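Local coordinates for protein putative isomerase (PDB 2OQH) that probably catalyses dehydration of D-glucarate to 5-dehydro-4-deoxy-D-glucarate, with the capping domain and TIM barrel of the enolase superfamily, at residues A[278-283]-A[292-297]; A[264-269]-A[319-324]; A[36-41]-A[101-106]; A[71-76]-A[109-114]. All coordinates share one frame; numbering follows the deposited sequence.

Contact 1: A[278-283]-A[292-297]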
loop_
_atom_site.group_PDB
_atom_site.type_symbol
_atom_site.label_atom_id
_atom_site.label_comp_id
_atom_site.label_asym_id
_atom_site.label_seq_id
_atom_site.Cartn_x
_atom_site.Cartn_y
_atom_site.Cartn_z
ATOM N N ALA A 278 13.719 1.841 2.591
ATOM C CA ALA A 278 14.790 2.116 1.644
ATOM C C ALA A 278 14.487 1.468 0.293
ATOM O O ALA A 278 14.729 2.071 -0.751
ATOM C CB ALA A 278 16.124 1.609 2.187
ATOM N N ALA A 279 13.956 0.246 0.311
ATOM C CA ALA A 279 13.632 -0.445 -0.936
ATOM C C ALA A 279 12.597 0.340 -1.732
ATOM O O ALA A 279 12.652 0.386 -2.954
ATOM C CB ALA A 279 13.113 -1.839 -0.648
ATOM N N THR A 280 11.652 0.956 -1.027
ATOM C CA THR A 280 10.602 1.731 -1.671
ATOM C C THR A 280 11.165 3.038 -2.232
ATOM O O THR A 280 10.768 3.467 -3.311
ATOM C CB THR A 280 9.448 2.004 -0.687
ATOM O OG1 THR A 280 8.927 0.751 -0.222
ATOM C CG2 THR A 280 8.334 2.784 -1.363
ATOM N N LYS A 281 12.090 3.664 -1.508
ATOM C CA LYS A 281 12.720 4.890 -2.002
ATOM C C LYS A 281 13.538 4.500 -3.235
ATOM O O LYS A 281 13.622 5.250 -4.207
ATOM C CB LYS A 281 13.654 5.497 -0.951
ATOM C CG LYS A 281 12.961 6.015 0.302
ATOM C CD LYS A 281 12.173 7.277 0.014
ATOM C CE LYS A 281 13.100 8.444 -0.299
ATOM N NZ LYS A 281 12.347 9.717 -0.397
ATOM N N ALA A 282 14.144 3.319 -3.181
ATOM C CA ALA A 282 14.942 2.817 -4.294
ATOM C C ALA A 282 14.046 2.646 -5.523
ATOM O O ALA A 282 14.387 3.078 -6.627
ATOM C CB ALA A 282 15.575 1.484 -3.920
ATOM N N LEU A 283 12.893 2.021 -5.315
ATOM C CA LEU A 283 11.946 1.793 -6.395
ATOM C C LEU A 283 11.521 3.110 -7.039
ATOM O O LEU A 283 11.344 3.188 -8.259
ATOM C CB LEU A 283 10.724 1.035 -5.866
ATOM C CG LEU A 283 9.618 0.670 -6.860
ATOM C CD1 LEU A 283 10.214 0.045 -8.120
ATOM C CD2 LEU A 283 8.644 -0.293 -6.184
ATOM N N LEU A 292 8.597 5.836 -15.492
ATOM C CA LEU A 292 7.400 5.126 -15.074
ATOM C C LEU A 292 6.673 5.947 -14.029
ATOM O O LEU A 292 7.299 6.670 -13.260
ATOM C CB LEU A 292 7.757 3.781 -14.438
ATOM C CG LEU A 292 8.562 2.753 -15.225
ATOM C CD1 LEU A 292 8.748 1.523 -14.352
ATOM C CD2 LEU A 292 7.847 2.403 -16.529
ATOM N N GLY A 293 5.350 5.849 -14.010
ATOM C CA GLY A 293 4.604 6.541 -12.986
ATOM C C GLY A 293 4.729 5.633 -11.773
ATOM O O GLY A 293 5.176 4.488 -11.902
HETATM N N MSE A 294 4.364 6.125 -10.595
HETATM C CA MSE A 294 4.423 5.313 -9.381
HETATM C C MSE A 294 3.342 5.764 -8.413
HETATM O O MSE A 294 2.953 6.925 -8.397
HETATM C CB MSE A 294 5.787 5.437 -8.682
HETATM C CG MSE A 294 5.889 4.604 -7.395
HETATM SE SE MSE A 294 7.534 4.836 -6.370
HETATM C CE MSE A 294 7.386 3.266 -5.246
ATOM N N ASN A 295 2.859 4.829 -7.609
ATOM C CA ASN A 295 1.839 5.128 -6.613
ATOM C C ASN A 295 2.050 4.079 -5.534
ATOM O O ASN A 295 2.908 3.213 -5.685
ATOM C CB ASN A 295 0.446 4.994 -7.238
ATOM C CG ASN A 295 -0.619 5.775 -6.482
ATOM O OD1 ASN A 295 -0.317 6.568 -5.581
ATOM N ND2 ASN A 295 -1.879 5.562 -6.858
ATOM N N LEU A 296 1.300 4.153 -4.441
ATOM C CA LEU A 296 1.442 3.146 -3.405
ATOM C C LEU A 296 0.205 2.271 -3.338
ATOM O O LEU A 296 -0.923 2.744 -3.497
ATOM C CB LEU A 296 1.704 3.782 -2.039
ATOM C CG LEU A 296 3.065 4.456 -1.827
ATOM C CD1 LEU A 296 3.192 4.866 -0.369
ATOM C CD2 LEU A 296 4.198 3.507 -2.218
ATOM N N HIS A 297 0.432 0.984 -3.122
ATOM C CA HIS A 297 -0.635 0.005 -3.011
ATOM C C HIS A 297 -0.930 -0.196 -1.531
ATOM O O HIS A 297 -0.027 -0.128 -0.703
ATOM C CB HIS A 297 -0.185 -1.314 -3.642
ATOM C CG HIS A 297 -1.091 -2.469 -3.355
ATOM N ND1 HIS A 297 -0.853 -3.370 -2.339
ATOM C CD2 HIS A 297 -2.228 -2.881 -3.963
ATOM C CE1 HIS A 297 -1.802 -4.289 -2.337
ATOM N NE2 HIS A 297 -2.648 -4.014 -3.314
#

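Contact 2: A[264-269]-A[319-324]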
loop_
_atom_site.group_PDB
_atom_site.type_symbol
_atom_site.label_atom_id
_atom_site.label_comp_id
_atom_site.label_asym_id
_atom_site.label_seq_id
_atom_site.Cartn_x
_atom_site.Cartn_y
_atom_site.Cartn_z
ATOM N N VAL A 264 4.936 -2.650 -18.264
ATOM C CA VAL A 264 4.146 -1.697 -17.489
ATOM C C VAL A 264 4.517 -0.223 -17.668
ATOM O O VAL A 264 5.623 0.105 -18.092
ATOM C CB VAL A 264 4.233 -2.023 -15.983
ATOM C CG1 VAL A 264 3.810 -3.479 -15.724
ATOM C CG2 VAL A 264 5.651 -1.795 -15.488
ATOM N N ASP A 265 3.581 0.658 -17.321
ATOM C CA ASP A 265 3.784 2.104 -17.424
ATOM C C ASP A 265 3.809 2.746 -16.040
ATOM O O ASP A 265 4.362 3.830 -15.852
ATOM C CB ASP A 265 2.655 2.749 -18.233
ATOM C CG ASP A 265 2.523 2.162 -19.622
ATOM O OD1 ASP A 265 3.481 2.305 -20.415
ATOM O OD2 ASP A 265 1.463 1.560 -19.921
ATOM N N VAL A 266 3.185 2.073 -15.083
ATOM C CA VAL A 266 3.108 2.566 -13.717
ATOM C C VAL A 266 3.292 1.414 -12.739
ATOM O O VAL A 266 2.696 0.349 -12.912
ATOM C CB VAL A 266 1.725 3.220 -13.445
ATOM C CG1 VAL A 266 1.662 3.752 -12.015
ATOM C CG2 VAL A 266 1.468 4.339 -14.449
ATOM N N ILE A 267 4.118 1.620 -11.718
ATOM C CA ILE A 267 4.335 0.584 -10.720
ATOM C C ILE A 267 3.857 1.033 -9.344
ATOM O O ILE A 267 4.031 2.185 -8.969
ATOM C CB ILE A 267 5.819 0.196 -10.604
ATOM C CG1 ILE A 267 6.314 -0.376 -11.933
ATOM C CG2 ILE A 267 5.998 -0.839 -9.499
ATOM C CD1 ILE A 267 7.775 -0.792 -11.917
ATOM N N HIS A 268 3.250 0.111 -8.605
ATOM C CA HIS A 268 2.765 0.388 -7.256
ATOM C C HIS A 268 3.826 0.026 -6.223
ATOM O O HIS A 268 4.281 -1.111 -6.172
ATOM C CB HIS A 268 1.512 -0.444 -6.947
ATOM C CG HIS A 268 0.221 0.284 -7.152
ATOM N ND1 HIS A 268 -0.096 1.445 -6.481
ATOM C CD2 HIS A 268 -0.846 -0.003 -7.929
ATOM C CE1 HIS A 268 -1.305 1.843 -6.838
ATOM N NE2 HIS A 268 -1.781 0.981 -7.718
ATOM N N GLY A 269 4.231 0.990 -5.408
ATOM C CA GLY A 269 5.191 0.694 -4.363
ATOM C C GLY A 269 4.381 0.192 -3.181
ATOM O O GLY A 269 3.155 0.275 -3.205
ATOM N N LEU A 319 5.864 10.243 -6.227
ATOM C CA LEU A 319 4.598 9.794 -5.654
ATOM C C LEU A 319 3.631 10.978 -5.571
ATOM O O LEU A 319 3.210 11.391 -4.488
ATOM C CB LEU A 319 4.840 9.183 -4.274
ATOM C CG LEU A 319 5.535 7.817 -4.345
ATOM C CD1 LEU A 319 6.017 7.382 -2.973
ATOM C CD2 LEU A 319 4.573 6.801 -4.926
ATOM N N SER A 320 3.275 11.505 -6.737
ATOM C CA SER A 320 2.398 12.662 -6.843
ATOM C C SER A 320 0.930 12.344 -7.104
ATOM O O SER A 320 0.136 13.249 -7.365
ATOM C CB SER A 320 2.897 13.558 -7.965
ATOM O OG SER A 320 2.886 12.847 -9.192
ATOM N N ARG A 321 0.569 11.074 -7.031
ATOM C CA ARG A 321 -0.804 10.657 -7.298
ATOM C C ARG A 321 -1.574 10.382 -6.018
ATOM O O ARG A 321 -0.992 10.311 -4.937
ATOM C CB ARG A 321 -0.793 9.382 -8.143
ATOM C CG ARG A 321 -0.099 9.528 -9.491
ATOM C CD ARG A 321 0.398 8.175 -9.986
ATOM N NE ARG A 321 1.052 8.260 -11.295
ATOM C CZ ARG A 321 0.450 8.018 -12.456
ATOM N NH1 ARG A 321 -0.832 7.673 -12.482
ATOM N NH2 ARG A 321 1.135 8.113 -13.592
ATOM N N ALA A 322 -2.889 10.234 -6.141
ATOM C CA ALA A 322 -3.700 9.912 -4.978
ATOM C C ALA A 322 -3.413 8.436 -4.741
ATOM O O ALA A 322 -3.714 7.610 -5.592
ATOM C CB ALA A 322 -5.176 10.120 -5.281
ATOM N N ILE A 323 -2.824 8.105 -3.597
ATOM C CA ILE A 323 -2.480 6.714 -3.300
ATOM C C ILE A 323 -3.678 5.867 -2.916
ATOM O O ILE A 323 -4.743 6.394 -2.598
ATOM C CB ILE A 323 -1.470 6.612 -2.132
ATOM C CG1 ILE A 323 -2.141 7.064 -0.832
ATOM C CG2 ILE A 323 -0.235 7.461 -2.426
ATOM C CD1 ILE A 323 -1.304 6.824 0.427
ATOM N N ASP A 324 -3.494 4.549 -2.965
ATOM C CA ASP A 324 -4.530 3.607 -2.563
ATOM C C ASP A 324 -4.394 3.527 -1.055
ATOM O O ASP A 324 -3.285 3.428 -0.534
ATOM C CB ASP A 324 -4.291 2.216 -3.158
ATOM C CG ASP A 324 -4.819 2.083 -4.576
ATOM O OD1 ASP A 324 -5.510 3.014 -5.048
ATOM O OD2 ASP A 324 -4.556 1.037 -5.213
HETATM O O HOH W 1 -4.801 2.096 -7.587
#

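Contact 3: A[36-41]-A[101-106]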
loop_
_atom_site.group_PDB
_atom_site.type_symbol
_atom_site.label_atom_id
_atom_site.label_comp_id
_atom_site.label_asym_id
_atom_site.label_seq_id
_atom_site.Cartn_x
_atom_site.Cartn_y
_atom_site.Cartn_z
ATOM N N VAL A 36 5.162 -4.962 15.792
ATOM C CA VAL A 36 6.485 -5.248 16.336
ATOM C C VAL A 36 7.048 -4.049 17.086
ATOM O O VAL A 36 6.806 -2.906 16.697
ATOM C CB VAL A 36 7.468 -5.618 15.197
ATOM C CG1 VAL A 36 8.871 -5.832 15.753
ATOM C CG2 VAL A 36 6.970 -6.863 14.469
ATOM N N ARG A 37 7.765 -4.311 18.179
ATOM C CA ARG A 37 8.394 -3.245 18.954
ATOM C C ARG A 37 9.877 -3.548 19.099
ATOM O O ARG A 37 10.260 -4.635 19.541
ATOM C CB ARG A 37 7.791 -3.110 20.363
ATOM C CG ARG A 37 8.519 -2.055 21.233
ATOM C CD ARG A 37 7.983 -1.986 22.677
ATOM N NE ARG A 37 8.194 -3.243 23.382
ATOM C CZ ARG A 37 7.524 -3.629 24.465
ATOM N NH1 ARG A 37 6.586 -2.851 24.991
ATOM N NH2 ARG A 37 7.777 -4.810 25.006
ATOM N N VAL A 38 10.712 -2.589 18.727
ATOM C CA VAL A 38 12.145 -2.772 18.857
ATOM C C VAL A 38 12.632 -1.913 20.017
ATOM O O VAL A 38 12.504 -0.692 19.989
ATOM C CB VAL A 38 12.880 -2.377 17.556
ATOM C CG1 VAL A 38 14.387 -2.414 17.774
ATOM C CG2 VAL A 38 12.485 -3.329 16.439
ATOM N N ARG A 39 13.182 -2.563 21.039
ATOM C CA ARG A 39 13.683 -1.857 22.218
ATOM C C ARG A 39 15.205 -1.702 22.199
ATOM O O ARG A 39 15.928 -2.650 21.908
ATOM C CB ARG A 39 13.261 -2.606 23.479
ATOM C CG ARG A 39 13.758 -1.978 24.765
ATOM C CD ARG A 39 13.557 -2.929 25.935
ATOM N NE ARG A 39 12.150 -3.296 26.120
ATOM C CZ ARG A 39 11.178 -2.424 26.383
ATOM N NH1 ARG A 39 11.460 -1.131 26.479
ATOM N NH2 ARG A 39 9.933 -2.845 26.591
ATOM N N THR A 40 15.691 -0.505 22.513
ATOM C CA THR A 40 17.131 -0.247 22.518
ATOM C C THR A 40 17.662 0.099 23.911
ATOM O O THR A 40 16.953 0.703 24.719
ATOM C CB THR A 40 17.488 0.915 21.567
ATOM O OG1 THR A 40 16.993 2.147 22.103
ATOM C CG2 THR A 40 16.867 0.685 20.184
ATOM N N ASP A 41 18.918 -0.259 24.184
ATOM C CA ASP A 41 19.519 0.031 25.485
ATOM C C ASP A 41 19.613 1.521 25.787
ATOM O O ASP A 41 20.275 1.927 26.744
ATOM C CB ASP A 41 20.908 -0.624 25.622
ATOM C CG ASP A 41 21.866 -0.252 24.499
ATOM O OD1 ASP A 41 21.602 0.709 23.743
ATOM O OD2 ASP A 41 22.910 -0.927 24.380
ATOM N N ASP A 101 11.821 -3.449 9.686
ATOM C CA ASP A 101 12.449 -2.335 8.996
ATOM C C ASP A 101 11.848 -1.026 9.486
ATOM O O ASP A 101 12.572 -0.094 9.837
ATOM C CB ASP A 101 12.233 -2.455 7.483
ATOM C CG ASP A 101 12.935 -1.356 6.701
ATOM O OD1 ASP A 101 14.124 -1.522 6.365
ATOM O OD2 ASP A 101 12.300 -0.319 6.433
ATOM N N VAL A 102 10.520 -0.964 9.500
ATOM C CA VAL A 102 9.806 0.226 9.944
ATOM C C VAL A 102 10.099 0.550 11.410
ATOM O O VAL A 102 10.339 1.701 11.760
ATOM C CB VAL A 102 8.285 0.051 9.754
ATOM C CG1 VAL A 102 7.539 1.264 10.301
ATOM C CG2 VAL A 102 7.974 -0.137 8.275
ATOM N N ALA A 103 10.090 -0.465 12.261
ATOM C CA ALA A 103 10.368 -0.252 13.679
ATOM C C ALA A 103 11.747 0.367 13.867
ATOM O O ALA A 103 11.924 1.240 14.706
ATOM C CB ALA A 103 10.270 -1.571 14.445
ATOM N N CYS A 104 12.721 -0.077 13.078
ATOM C CA CYS A 104 14.071 0.475 13.183
ATOM C C CYS A 104 14.117 1.942 12.736
ATOM O O CYS A 104 14.816 2.758 13.338
ATOM C CB CYS A 104 15.055 -0.362 12.357
ATOM S SG CYS A 104 15.424 -1.976 13.060
ATOM N N TRP A 105 13.383 2.276 11.678
ATOM C CA TRP A 105 13.344 3.654 11.203
ATOM C C TRP A 105 12.709 4.540 12.271
ATOM O O TRP A 105 13.154 5.656 12.519
ATOM C CB TRP A 105 12.532 3.760 9.908
ATOM C CG TRP A 105 13.336 3.484 8.666
ATOM C CD1 TRP A 105 13.402 2.312 7.969
ATOM C CD2 TRP A 105 14.189 4.407 7.980
ATOM N NE1 TRP A 105 14.241 2.451 6.887
ATOM C CE2 TRP A 105 14.739 3.727 6.871
ATOM C CE3 TRP A 105 14.546 5.749 8.197
ATOM C CZ2 TRP A 105 15.627 4.342 5.980
ATOM C CZ3 TRP A 105 15.432 6.361 7.312
ATOM C CH2 TRP A 105 15.960 5.656 6.217
ATOM N N ASP A 106 11.648 4.035 12.888
ATOM C CA ASP A 106 10.958 4.773 13.934
ATOM C C ASP A 106 11.952 5.025 15.074
ATOM O O ASP A 106 12.055 6.144 15.577
ATOM C CB ASP A 106 9.753 3.961 14.414
ATOM C CG ASP A 106 8.882 4.715 15.406
ATOM O OD1 ASP A 106 8.672 5.939 15.228
ATOM O OD2 ASP A 106 8.387 4.064 16.353
#

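Contact 4: A[71-76]-A[109-114]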
loop_
_atom_site.group_PDB
_atom_site.type_symbol
_atom_site.label_atom_id
_atom_site.label_comp_id
_atom_site.label_asym_id
_atom_site.label_seq_id
_atom_site.Cartn_x
_atom_site.Cartn_y
_atom_site.Cartn_z
ATOM N N SER A 71 22.633 -2.515 15.994
ATOM C CA SER A 71 22.175 -1.138 15.981
ATOM C C SER A 71 20.954 -1.042 15.071
ATOM O O SER A 71 20.896 -1.702 14.040
ATOM C CB SER A 71 23.285 -0.233 15.450
ATOM O OG SER A 71 22.797 1.069 15.188
ATOM N N PRO A 72 19.946 -0.244 15.455
ATOM C CA PRO A 72 18.765 -0.129 14.589
ATOM C C PRO A 72 19.141 0.582 13.286
ATOM O O PRO A 72 18.417 0.524 12.293
ATOM C CB PRO A 72 17.783 0.671 15.447
ATOM C CG PRO A 72 18.681 1.478 16.338
ATOM C CD PRO A 72 19.748 0.489 16.718
ATOM N N PHE A 73 20.296 1.236 13.306
ATOM C CA PHE A 73 20.817 1.960 12.155
ATOM C C PHE A 73 21.446 1.040 11.108
ATOM O O PHE A 73 21.694 1.464 9.972
ATOM C CB PHE A 73 21.876 2.958 12.615
ATOM C CG PHE A 73 21.316 4.194 13.253
ATOM C CD1 PHE A 73 20.959 5.291 12.470
ATOM C CD2 PHE A 73 21.146 4.268 14.638
ATOM C CE1 PHE A 73 20.445 6.451 13.055
ATOM C CE2 PHE A 73 20.630 5.428 15.236
ATOM C CZ PHE A 73 20.280 6.517 14.443
ATOM N N ALA A 74 21.714 -0.205 11.482
ATOM C CA ALA A 74 22.346 -1.145 10.560
ATOM C C ALA A 74 21.347 -1.917 9.700
ATOM O O ALA A 74 21.326 -3.148 9.713
ATOM C CB ALA A 74 23.230 -2.114 11.347
ATOM N N LEU A 75 20.534 -1.188 8.939
ATOM C CA LEU A 75 19.528 -1.806 8.077
ATOM C C LEU A 75 20.112 -2.593 6.906
ATOM O O LEU A 75 19.630 -3.675 6.588
ATOM C CB LEU A 75 18.549 -0.743 7.558
ATOM C CG LEU A 75 17.568 -0.218 8.615
ATOM C CD1 LEU A 75 16.665 0.844 8.017
ATOM C CD2 LEU A 75 16.737 -1.378 9.153
ATOM N N GLU A 76 21.149 -2.051 6.270
ATOM C CA GLU A 76 21.786 -2.728 5.141
ATOM C C GLU A 76 22.261 -4.099 5.595
ATOM O O GLU A 76 22.050 -5.089 4.903
ATOM C CB GLU A 76 22.975 -1.908 4.617
ATOM C CG GLU A 76 22.588 -0.623 3.897
ATOM C CD GLU A 76 22.296 -0.820 2.408
ATOM O OE1 GLU A 76 22.228 -1.979 1.944
ATOM O OE2 GLU A 76 22.135 0.193 1.699
ATOM N N GLY A 109 14.552 7.693 14.097
ATOM C CA GLY A 109 14.045 9.051 14.159
ATOM C C GLY A 109 14.003 9.531 15.597
ATOM O O GLY A 109 14.323 10.681 15.893
ATOM N N LYS A 110 13.609 8.642 16.497
ATOM C CA LYS A 110 13.537 8.978 17.912
ATOM C C LYS A 110 14.942 9.188 18.459
ATOM O O LYS A 110 15.185 10.136 19.201
ATOM C CB LYS A 110 12.813 7.864 18.676
ATOM C CG LYS A 110 11.346 7.756 18.292
ATOM C CD LYS A 110 10.624 6.636 19.015
ATOM C CE LYS A 110 9.149 6.648 18.635
ATOM N NZ LYS A 110 8.363 5.576 19.308
ATOM N N ALA A 111 15.875 8.320 18.078
ATOM C CA ALA A 111 17.245 8.460 18.557
ATOM C C ALA A 111 17.891 9.743 18.021
ATOM O O ALA A 111 18.799 10.293 18.642
ATOM C CB ALA A 111 18.071 7.235 18.159
ATOM N N THR A 112 17.428 10.230 16.877
ATOM C CA THR A 112 18.000 11.450 16.308
ATOM C C THR A 112 17.124 12.675 16.537
ATOM O O THR A 112 17.522 13.796 16.207
ATOM C CB THR A 112 18.213 11.335 14.783
ATOM O OG1 THR A 112 16.953 11.079 14.146
ATOM C CG2 THR A 112 19.206 10.229 14.457
ATOM N N GLY A 113 15.934 12.458 17.090
ATOM C CA GLY A 113 15.017 13.560 17.321
ATOM C C GLY A 113 14.525 14.121 16.000
ATOM O O GLY A 113 14.151 15.295 15.909
ATOM N N GLN A 114 14.514 13.272 14.972
ATOM C CA GLN A 114 14.082 13.674 13.638
ATOM C C GLN A 114 12.931 12.817 13.120
ATOM O O GLN A 114 12.803 11.647 13.473
ATOM C CB GLN A 114 15.256 13.571 12.660
ATOM C CG GLN A 114 16.455 14.425 13.031
ATOM C CD GLN A 114 16.203 15.914 12.864
ATOM O OE1 GLN A 114 17.017 16.736 13.278
ATOM N NE2 GLN A 114 15.085 16.267 12.248
#

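Contact 1: A[278-283]-A[292-297]
Along 278-283, Thr280 is the first residue to meet strand 293-296, and both its methyl and its backbone carbonyl do so. Thr280 O lies 3.9 Å from Met294 CE; CG2, which stands anti to the backbone N (chi1 -59° to OG1), comes 4.0 Å from Met294 CE, the two side chains crossing at nearly a right angle. The same CG2 also lies 4.3 Å from Leu296 CD2, a looser touch made by the end of the leucine. The hydroxyl OG1 takes no part in this: it is hydrogen-bonded to the carbonyl of Gly276, one turn back, which leaves the apolar branch to face the strand. Met294 is a selenomethionine, and its extended chain carries CE out from the strand toward the helix. The helix and strand axes approach to 10.8 Å and run at 154°, close to antiparallel, as expected where a helix on the outside of a TIM barrel turns back into the next strand. With strand 266-269 before it and parallel to 293-296, the helix forms the crossover of a beta-alpha-beta unit. Leu283, three residues beyond Thr280 and on the same face, meets the same terminal methyl from a different direction: Met294 CE sits 3.8 Å from Leu283 CG and 3.9 Å from Leu283 CD2. Helix 303-315 adjoins this layer, with Val312 touching Thr280 and Val313 touching Leu296.

Contact 2: A[264-269]-A[319-324]
Val266 and His268 meet Arg321 and Asp324 inside the TIM barrel, in a contact that is part van der Waals packing of a methyl on a guanidinium face and part water-mediated. Strand 293-296 lies between the two segments: Ile267 bonds to its backbone on one side and Asp324 on the other, so the side chains here reach past a whole strand. At one end Val266 CG2 lies over a face of the Arg321 guanidinium, 3.9 Å from Arg321 NH2. The arginine chain, extended from CG to NE, carries the group there, and a salt bridge from NH1 to Glu220 holds it. At the other end His268 CE1 comes 3.7 Å from Asp324 OD2, with the imidazole and carboxylate planes 34° apart. A water joins them: it lies in the plane of the ring at its edge, 3.2 Å from His268 NE2, and donates to Asp324 OD2 at 2.6 Å. His268 NE2 also has a weak hydrogen bond to Glu223, and Asp324 OD1 a long, weak ion pair with Arg195. The direct approach of ring to carboxylate is thus oblique and modest, and the polar coupling runs chiefly through the water, within a group of charged residues likely to polarise it.

Contact 3: A[36-41]-A[101-106]
Val38 and Ala103 make the principal apolar contact here, and it is a tight one. Val38 CG2 stands 3.5 Å from Ala103 CB, shorter than usual for two carbons, while Val38 CB remains at 4.1 Å from Ala103 CB. The branch that touches is the one anti to the carbonyl carbon and beside the backbone N, with CG1 anti to that N (chi1 173°). Because alanine ends at CB, the helix can lie low on the sheet: the CA atoms of Val38 and Ala103 are 6.0 Å apart.

A second, looser contact is made by the backbone. The carbonyl Val36 O is 4.3 Å from Ala103 CB, so the methyl rests near the strand main chain as well as against the valine.

The two arginines of the strand belong to other surfaces. Arg37 points away from the helix and is salt-bridged to Asp9, while Arg39 pairs with Glu45; these carboxylates probably offset the approach of the two guanidinium groups, in which Arg39 NH2 sits over the centre of the Arg37 plane. On the helix, Asp106 accepts from the backbone N of Leu353 and of Trp47, the latter bond tying the helix to neighbouring strand 45-51.

The contact thus lays helix 85-112 against the middle strand of the three-stranded antiparallel sheet of the N-terminal capping domain. Ile5 of strand 5-15 flanks Val38, and Leu75 of helix 75-81 packs on Cys104.

Contact 4: A[71-76]-A[109-114]
The Phe73 ring meets Thr112 edge-on: Thr112 CG2 lies near the ring plane, 3.9 Å from Phe73 CZ. A second atom at the edge, also in plane, is Ser71 OG, 3.6 Å from Phe73 CD2. Ala111 CB comes in obliquely, 4.3 Å from Phe73 CE2, so the tip of the ring rests against two successive residues at the end of helix 85-112.

Both partners are held by their own turns. Ser71 OG accepts from the backbone N of Phe73 at 3.1 Å, with an N-H...O angle of 150°, forming an ST turn. The segment also makes a type I turn, Ala74 N bonding to Ser71 O at 3.1 Å, and Ala74 is at the N-cap position of helix 75-81. Across from it, Thr112 has its hydroxyl between the backbone N and the carbonyl carbon (chi1 59°), and OG1 is hydrogen-bonded to the carbonyl of Met108. This rotation leaves CG2 to face the phenyl. The helix closes in a Schellman motif: Gln114 N bonds to Gly109 O at 2.8 Å, and Gly113, with a phi of 68°, bonds more weakly from its N to Lys110 O at 3.2 Å.

This surface contact joins the lead-in to helix 75-81 with the end of helix 85-112. Met108 and Leu3 also touch the ring, Leu75 packs along helix 85-112 on Trp105, and Leu119 of helix 116-119 lies against Thr112.

In the fold
From the N terminus, strand 31-40 opens contact 3, and residues 71-76 open contact 4 before helix 85-112 closes first contact 3 and then contact 4. Their segments alternate, so the two loops cross; the contacts touch and share helix 85-112, their centres about 8 Å apart. Together they tie the sheet, the long helix and the lead-in to the short helix of the capping domain. Much later, strand 266-269 opens contact 2; contact 1 opens and closes inside that loop, which residues 319-324 complete. Strands 266-269 and 293-296, neighbours in the barrel, link these two, centres about 7 Å apart, one on the helix side and the other in the interior. The two pairs follow in series.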